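Side-chain contacts in Alpha/beta hydrolase (Streptomyces albidoflavus, PDB 6KSU), which probably acts as a penicillin-binding-protein-like cyclase that closes linear non-ribosomal peptides into macrolactams by heterochiral coupling: residues Ala33-Leu38 and Ala47-Tyr52; Leu57-Thr62 and Ser260-Val265. One frame throughout, in Å; residues are numbered along the deposited sequence.

Interaction 1. Residues Ala33-Leu38 and Ala47-Tyr52; sequences ALFEEL and AQLSVY
Phe35 supplies the aromatic half of this contact, and Leu49 lies over one face of its ring. The interaction is a CH-pi contact: Leu49 CB sits 3.9 Å from the centroid of the Phe35 ring, only 19° off the ring normal, hence over a face, though displaced toward the rim. That displacement brings it near Phe35 CE1, with Leu49 CB and Phe35 CE1 3.7 Å apart. The CD2 methyl of Leu49 then runs back toward the root of the aromatic side chain, 4.0 Å from Phe35 CB, the leucine and phenylalanine side chains lying alongside each other and pointing in opposite senses. With its CG anti to the backbone N (chi1 175°), Phe35 carries the ring off the helix and onto the strand.

The segments belong to helix 23-41 and strand 46-53; the axes of 33-38 and 47-52 run nearly antiparallel, at 159°, and approach to 10.1 Å. This is the N-terminal helix packed on one face of the central antiparallel sheet, as in serine beta-lactamases and related penicillin-binding proteins, and helix 355-365 lies beside it, receiving Leu38.

Apolar packing at the far end of the ring involves Ala47. Phe35 CZ lies 3.6 Å from Ala47 CB, which approaches obliquely, while the carbonyl carbon of Ala47 lies at the ring edge, in its plane. Phe35 CZ is also 3.9 Å from Gln48 C, so the ring meets main chain as well as side chains.

No hydrogen bond crosses between the segments. On the strand's other side, CB of Gln48 points away from the helix, and its OE1 is hydrogen-bonded to Thr349 OG1 and Ala261 N. Glu36 OE2 bonds Thr62 OG1 on the adjoining strand 56-63, whose Tyr60 touches both Phe35 and Leu49.

Interaction 2. Residues Leu57-Thr62 and Ser260-Val265; sequences LSEYAT and SATDLV
Strand 57-62 and helix 261-265 run almost antiparallel, at 155° with the axes of these segments 9.8 Å apart at closest approach, and their closest CA atoms, those of Glu59 and Thr262, are separated by 7.0 Å.

At that point lies the polar link. Thr262 OG1 donates a short hydrogen bond of 2.5 Å to Glu59 OE1, which accepts it through its anti lone pair, on the side away from the other carboxylate oxygen. Beyond CG the Glu59 chain is extended, which lets the carboxylate reach across to the helix at about a right angle to the threonine side chain. Glu59 OE1 is also 3.3 Å from Thr262 CG2. Because Thr262 OG1 is also hydrogen-bonded to Ser50 OG, its rotation is probably well defined.

Apolar contacts continue the interface along Leu57. Its two methyls divide between two helix residues: Leu57 CD1 meets Val265 CG1 at 3.9 Å, whereas Leu57 CD2 makes a looser approach to Thr262 CG2, at 4.2 Å. Val265 CG1 stands anti to the backbone N (chi1 170°), the branch turned to the strand. Both Leu57 and Glu59 are exposed, whereas Val265 is buried.

The helix start is fixed by a capping box. Ser260 OG, at the N-cap, accepts from Asp263 N with an N-H...O angle of 167°, and Ser260 N returns a bond to Asp263 OD2, which it meets from above the carboxylate plane. Asp263 OD2 also forms a salt bridge with Arg225.

Strand 56-63 is the outermost of its sheet within the chain, joined by backbone bonds to strand 46-53; helix 261-268 covers the sheet face opposite helix 23-41, reaching strand 344-350 through Leu264 and Val265.

Interactions 1 and 2 lie on opposite faces of the same sheet, at its edge, with centres about 9 Å apart. Strands 46-53 and 56-63 are consecutive and hydrogen-bonded to each other, so the two helices pack against the same hairpin from opposite faces, and each touches both of its strands. Interaction 1 is wholly buried and apolar, centred on one aromatic ring; interaction 2 is partly buried, combining a short hydroxyl-carboxylate bond with aliphatic contacts near solvent. The areas are similar, 171 and 166 Å². Ser50 OG and Thr262 OG1, 2.7 Å apart, tie strand 46-53 of the first contact to the helix of the second.

Interaction 1. Residues Ala33-Leu38 and Ala47-Tyr52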
loop_
_atom_site.group_PDB
_atom_site.type_symbol
_atom_site.label_atom_id
_atom_site.label_comp_id
_atom_site.label_asym_id
_atom_site.label_seq_id
_atom_site.Cartn_x
_atom_site.Cartn_y
_atom_site.Cartn_z
ATOM N N ALA A 33 -15.060 20.244 10.230
ATOM C CA ALA A 33 -15.959 19.892 11.322
ATOM C C ALA A 33 -16.205 18.392 11.355
ATOM O O ALA A 33 -16.277 17.798 12.437
ATOM C CB ALA A 33 -17.278 20.652 11.191
ATOM N N LEU A 34 -16.290 17.758 10.185
ATOM C CA LEU A 34 -16.455 16.313 10.137
ATOM C C LEU A 34 -15.215 15.611 10.674
ATOM O O LEU A 34 -15.312 14.728 11.539
ATOM C CB LEU A 34 -16.748 15.874 8.707
ATOM C CG LEU A 34 -17.150 14.409 8.601
ATOM C CD1 LEU A 34 -18.527 14.228 9.232
ATOM C CD2 LEU A 34 -17.126 13.938 7.168
ATOM N N PHE A 35 -14.039 16.021 10.187
ATOM C CA PHE A 35 -12.764 15.460 10.636
ATOM C C PHE A 35 -12.612 15.544 12.151
ATOM O O PHE A 35 -12.203 14.578 12.802
ATOM C CB PHE A 35 -11.634 16.207 9.914
ATOM C CG PHE A 35 -10.243 15.834 10.345
ATOM C CD1 PHE A 35 -9.736 14.574 10.113
ATOM C CD2 PHE A 35 -9.419 16.781 10.944
ATOM C CE1 PHE A 35 -8.413 14.263 10.463
ATOM C CE2 PHE A 35 -8.103 16.476 11.315
ATOM C CZ PHE A 35 -7.603 15.228 11.085
ATOM N N GLU A 36 -12.951 16.696 12.734
ATOM C CA GLU A 36 -12.830 16.862 14.181
ATOM C C GLU A 36 -13.761 15.916 14.928
ATOM O O GLU A 36 -13.337 15.208 15.857
ATOM C CB GLU A 36 -13.118 18.310 14.564
ATOM C CG GLU A 36 -12.200 18.820 15.638
ATOM C CD GLU A 36 -10.779 18.915 15.139
ATOM O OE1 GLU A 36 -10.435 19.916 14.459
ATOM O OE2 GLU A 36 -10.010 17.980 15.428
ATOM N N GLU A 37 -15.039 15.881 14.530
ATOM C CA GLU A 37 -15.983 14.972 15.178
ATOM C C GLU A 37 -15.474 13.539 15.123
ATOM O O GLU A 37 -15.493 12.826 16.135
ATOM C CB GLU A 37 -17.372 15.059 14.525
ATOM C CG GLU A 37 -18.084 16.434 14.511
ATOM C CD GLU A 37 -17.641 17.417 15.610
ATOM O OE1 GLU A 37 -17.791 17.096 16.813
ATOM O OE2 GLU A 37 -17.168 18.527 15.264
ATOM N N LEU A 38 -14.988 13.101 13.941
ATOM C CA LEU A 38 -14.644 11.690 13.791
ATOM C C LEU A 38 -13.339 11.331 14.488
ATOM O O LEU A 38 -13.184 10.198 14.950
ATOM C CB LEU A 38 -14.572 11.320 12.313
ATOM C CG LEU A 38 -15.827 11.638 11.516
ATOM C CD1 LEU A 38 -15.748 11.057 10.107
ATOM C CD2 LEU A 38 -17.065 11.131 12.293
ATOM N N ALA A 47 -3.999 13.392 14.097
ATOM C CA ALA A 47 -4.306 13.099 12.704
ATOM C C ALA A 47 -4.086 14.344 11.871
ATOM O O ALA A 47 -4.113 15.475 12.372
ATOM C CB ALA A 47 -5.748 12.576 12.548
ATOM N N GLN A 48 -3.837 14.113 10.587
ATOM C CA GLN A 48 -3.818 15.178 9.594
ATOM C C GLN A 48 -4.711 14.753 8.449
ATOM O O GLN A 48 -4.717 13.579 8.065
ATOM C CB GLN A 48 -2.415 15.478 9.041
ATOM C CG GLN A 48 -1.372 15.860 10.061
ATOM C CD GLN A 48 0.040 15.747 9.487
ATOM O OE1 GLN A 48 0.308 14.908 8.628
ATOM N NE2 GLN A 48 0.943 16.611 9.953
ATOM N N LEU A 49 -5.476 15.708 7.931
ATOM C CA LEU A 49 -6.262 15.531 6.722
ATOM C C LEU A 49 -5.991 16.728 5.830
ATOM O O LEU A 49 -6.107 17.882 6.263
ATOM C CB LEU A 49 -7.762 15.387 7.026
ATOM C CG LEU A 49 -8.717 15.330 5.822
ATOM C CD1 LEU A 49 -8.684 13.946 5.105
ATOM C CD2 LEU A 49 -10.123 15.670 6.251
ATOM N N SER A 50 -5.565 16.467 4.609
ATOM C CA SER A 50 -5.333 17.542 3.655
ATOM C C SER A 50 -6.137 17.231 2.412
ATOM O O SER A 50 -6.103 16.103 1.934
ATOM C CB SER A 50 -3.847 17.677 3.331
ATOM O OG SER A 50 -3.114 18.007 4.503
ATOM N N VAL A 51 -6.869 18.220 1.912
ATOM C CA VAL A 51 -7.717 18.074 0.735
ATOM C C VAL A 51 -7.361 19.164 -0.256
ATOM O O VAL A 51 -7.443 20.353 0.075
ATOM C CB VAL A 51 -9.205 18.171 1.087
ATOM C CG1 VAL A 51 -10.062 17.873 -0.136
ATOM C CG2 VAL A 51 -9.529 17.266 2.261
ATOM N N TYR A 52 -6.973 18.770 -1.471
ATOM C CA TYR A 52 -6.843 19.706 -2.573
ATOM C C TYR A 52 -8.086 19.567 -3.439
ATOM O O TYR A 52 -8.425 18.464 -3.876
ATOM C CB TYR A 52 -5.565 19.463 -3.373
ATOM C CG TYR A 52 -5.399 20.383 -4.563
ATOM C CD1 TYR A 52 -4.872 21.678 -4.428
ATOM C CD2 TYR A 52 -5.790 19.965 -5.825
ATOM C CE1 TYR A 52 -4.726 22.512 -5.557
ATOM C CE2 TYR A 52 -5.660 20.764 -6.915
ATOM C CZ TYR A 52 -5.130 22.039 -6.791
ATOM O OH TYR A 52 -5.025 22.788 -7.937
#

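Interaction 2. Residues Leu57-Thr62 and Ser260-Val265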
loop_
_atom_site.group_PDB
_atom_site.type_symbol
_atom_site.label_atom_id
_atom_site.label_comp_id
_atom_site.label_asym_id
_atom_site.label_seq_id
_atom_site.Cartn_x
_atom_site.Cartn_y
_atom_site.Cartn_z
ATOM N N LEU A 57 -6.007 24.309 -1.391
ATOM C CA LEU A 57 -5.662 23.304 -0.405
ATOM C C LEU A 57 -6.306 23.627 0.941
ATOM O O LEU A 57 -6.275 24.778 1.392
ATOM C CB LEU A 57 -4.145 23.235 -0.255
ATOM C CG LEU A 57 -3.578 22.303 0.805
ATOM C CD1 LEU A 57 -3.620 20.852 0.266
ATOM C CD2 LEU A 57 -2.155 22.735 1.156
ATOM N N SER A 58 -6.885 22.606 1.577
ATOM C CA SER A 58 -7.358 22.672 2.956
ATOM C C SER A 58 -6.462 21.778 3.795
ATOM O O SER A 58 -6.205 20.635 3.406
ATOM C CB SER A 58 -8.809 22.191 3.094
ATOM O OG SER A 58 -9.725 23.099 2.511
ATOM N N GLU A 59 -6.005 22.280 4.944
ATOM C CA GLU A 59 -5.107 21.531 5.821
ATOM C C GLU A 59 -5.710 21.461 7.213
ATOM O O GLU A 59 -5.824 22.483 7.897
ATOM C CB GLU A 59 -3.713 22.160 5.898
ATOM C CG GLU A 59 -3.038 22.448 4.576
ATOM C CD GLU A 59 -1.590 22.878 4.773
ATOM O OE1 GLU A 59 -0.712 21.986 4.737
ATOM O OE2 GLU A 59 -1.328 24.098 5.007
ATOM N N TYR A 60 -6.068 20.258 7.637
ATOM C CA TYR A 60 -6.615 20.042 8.960
ATOM C C TYR A 60 -5.617 19.207 9.741
ATOM O O TYR A 60 -4.950 18.338 9.172
ATOM C CB TYR A 60 -7.963 19.348 8.870
ATOM C CG TYR A 60 -8.917 19.961 7.846
ATOM C CD1 TYR A 60 -9.716 21.063 8.162
ATOM C CD2 TYR A 60 -9.031 19.428 6.569
ATOM C CE1 TYR A 60 -10.593 21.617 7.225
ATOM C CE2 TYR A 60 -9.908 19.975 5.631
ATOM C CZ TYR A 60 -10.694 21.066 5.968
ATOM O OH TYR A 60 -11.563 21.596 5.025
ATOM N N ALA A 61 -5.485 19.495 11.034
ATOM C CA ALA A 61 -4.532 18.794 11.882
ATOM C C ALA A 61 -4.974 18.958 13.318
ATOM O O ALA A 61 -5.348 20.061 13.721
ATOM C CB ALA A 61 -3.110 19.331 11.732
ATOM N N THR A 62 -4.898 17.874 14.093
ATOM C CA THR A 62 -5.398 17.915 15.457
ATOM C C THR A 62 -4.659 16.886 16.296
ATOM O O THR A 62 -4.021 15.961 15.774
ATOM C CB THR A 62 -6.908 17.675 15.474
ATOM O OG1 THR A 62 -7.454 18.038 16.744
ATOM C CG2 THR A 62 -7.235 16.194 15.144
ATOM N N SER A 260 3.877 14.203 5.866
ATOM C CA SER A 260 2.589 14.767 6.226
ATOM C C SER A 260 1.508 14.437 5.211
ATOM O O SER A 260 1.773 14.137 4.047
ATOM C CB SER A 260 2.683 16.286 6.354
ATOM O OG SER A 260 2.453 16.846 5.088
ATOM N N ALA A 261 0.267 14.575 5.663
ATOM C CA ALA A 261 -0.863 14.547 4.740
ATOM C C ALA A 261 -0.637 15.498 3.581
ATOM O O ALA A 261 -0.922 15.168 2.430
ATOM C CB ALA A 261 -2.156 14.924 5.480
ATOM N N THR A 262 -0.144 16.704 3.877
ATOM C CA THR A 262 0.016 17.728 2.850
ATOM C C THR A 262 1.109 17.352 1.857
ATOM O O THR A 262 0.985 17.635 0.659
ATOM C CB THR A 262 0.315 19.071 3.520
ATOM O OG1 THR A 262 -0.889 19.557 4.111
ATOM C CG2 THR A 262 0.834 20.120 2.515
ATOM N N ASP A 263 2.189 16.727 2.340
ATOM C CA ASP A 263 3.222 16.190 1.449
ATOM C C ASP A 263 2.621 15.226 0.415
ATOM O O ASP A 263 2.930 15.312 -0.780
ATOM C CB ASP A 263 4.330 15.485 2.268
ATOM C CG ASP A 263 5.116 16.444 3.173
ATOM O OD1 ASP A 263 5.070 17.677 2.931
ATOM O OD2 ASP A 263 5.788 15.977 4.129
ATOM N N LEU A 264 1.742 14.311 0.860
ATOM C CA LEU A 264 1.167 13.322 -0.045
ATOM C C LEU A 264 0.262 13.972 -1.073
ATOM O O LEU A 264 0.222 13.538 -2.234
ATOM C CB LEU A 264 0.376 12.266 0.726
ATOM C CG LEU A 264 1.106 11.259 1.608
ATOM C CD1 LEU A 264 0.073 10.354 2.298
ATOM C CD2 LEU A 264 2.086 10.407 0.811
ATOM N N VAL A 265 -0.512 14.975 -0.657
ATOM C CA VAL A 265 -1.335 15.714 -1.615
ATOM C C VAL A 265 -0.442 16.434 -2.629
ATOM O O VAL A 265 -0.731 16.461 -3.831
ATOM C CB VAL A 265 -2.273 16.685 -0.869
ATOM C CG1 VAL A 265 -2.970 17.632 -1.824
ATOM C CG2 VAL A 265 -3.312 15.900 -0.052
#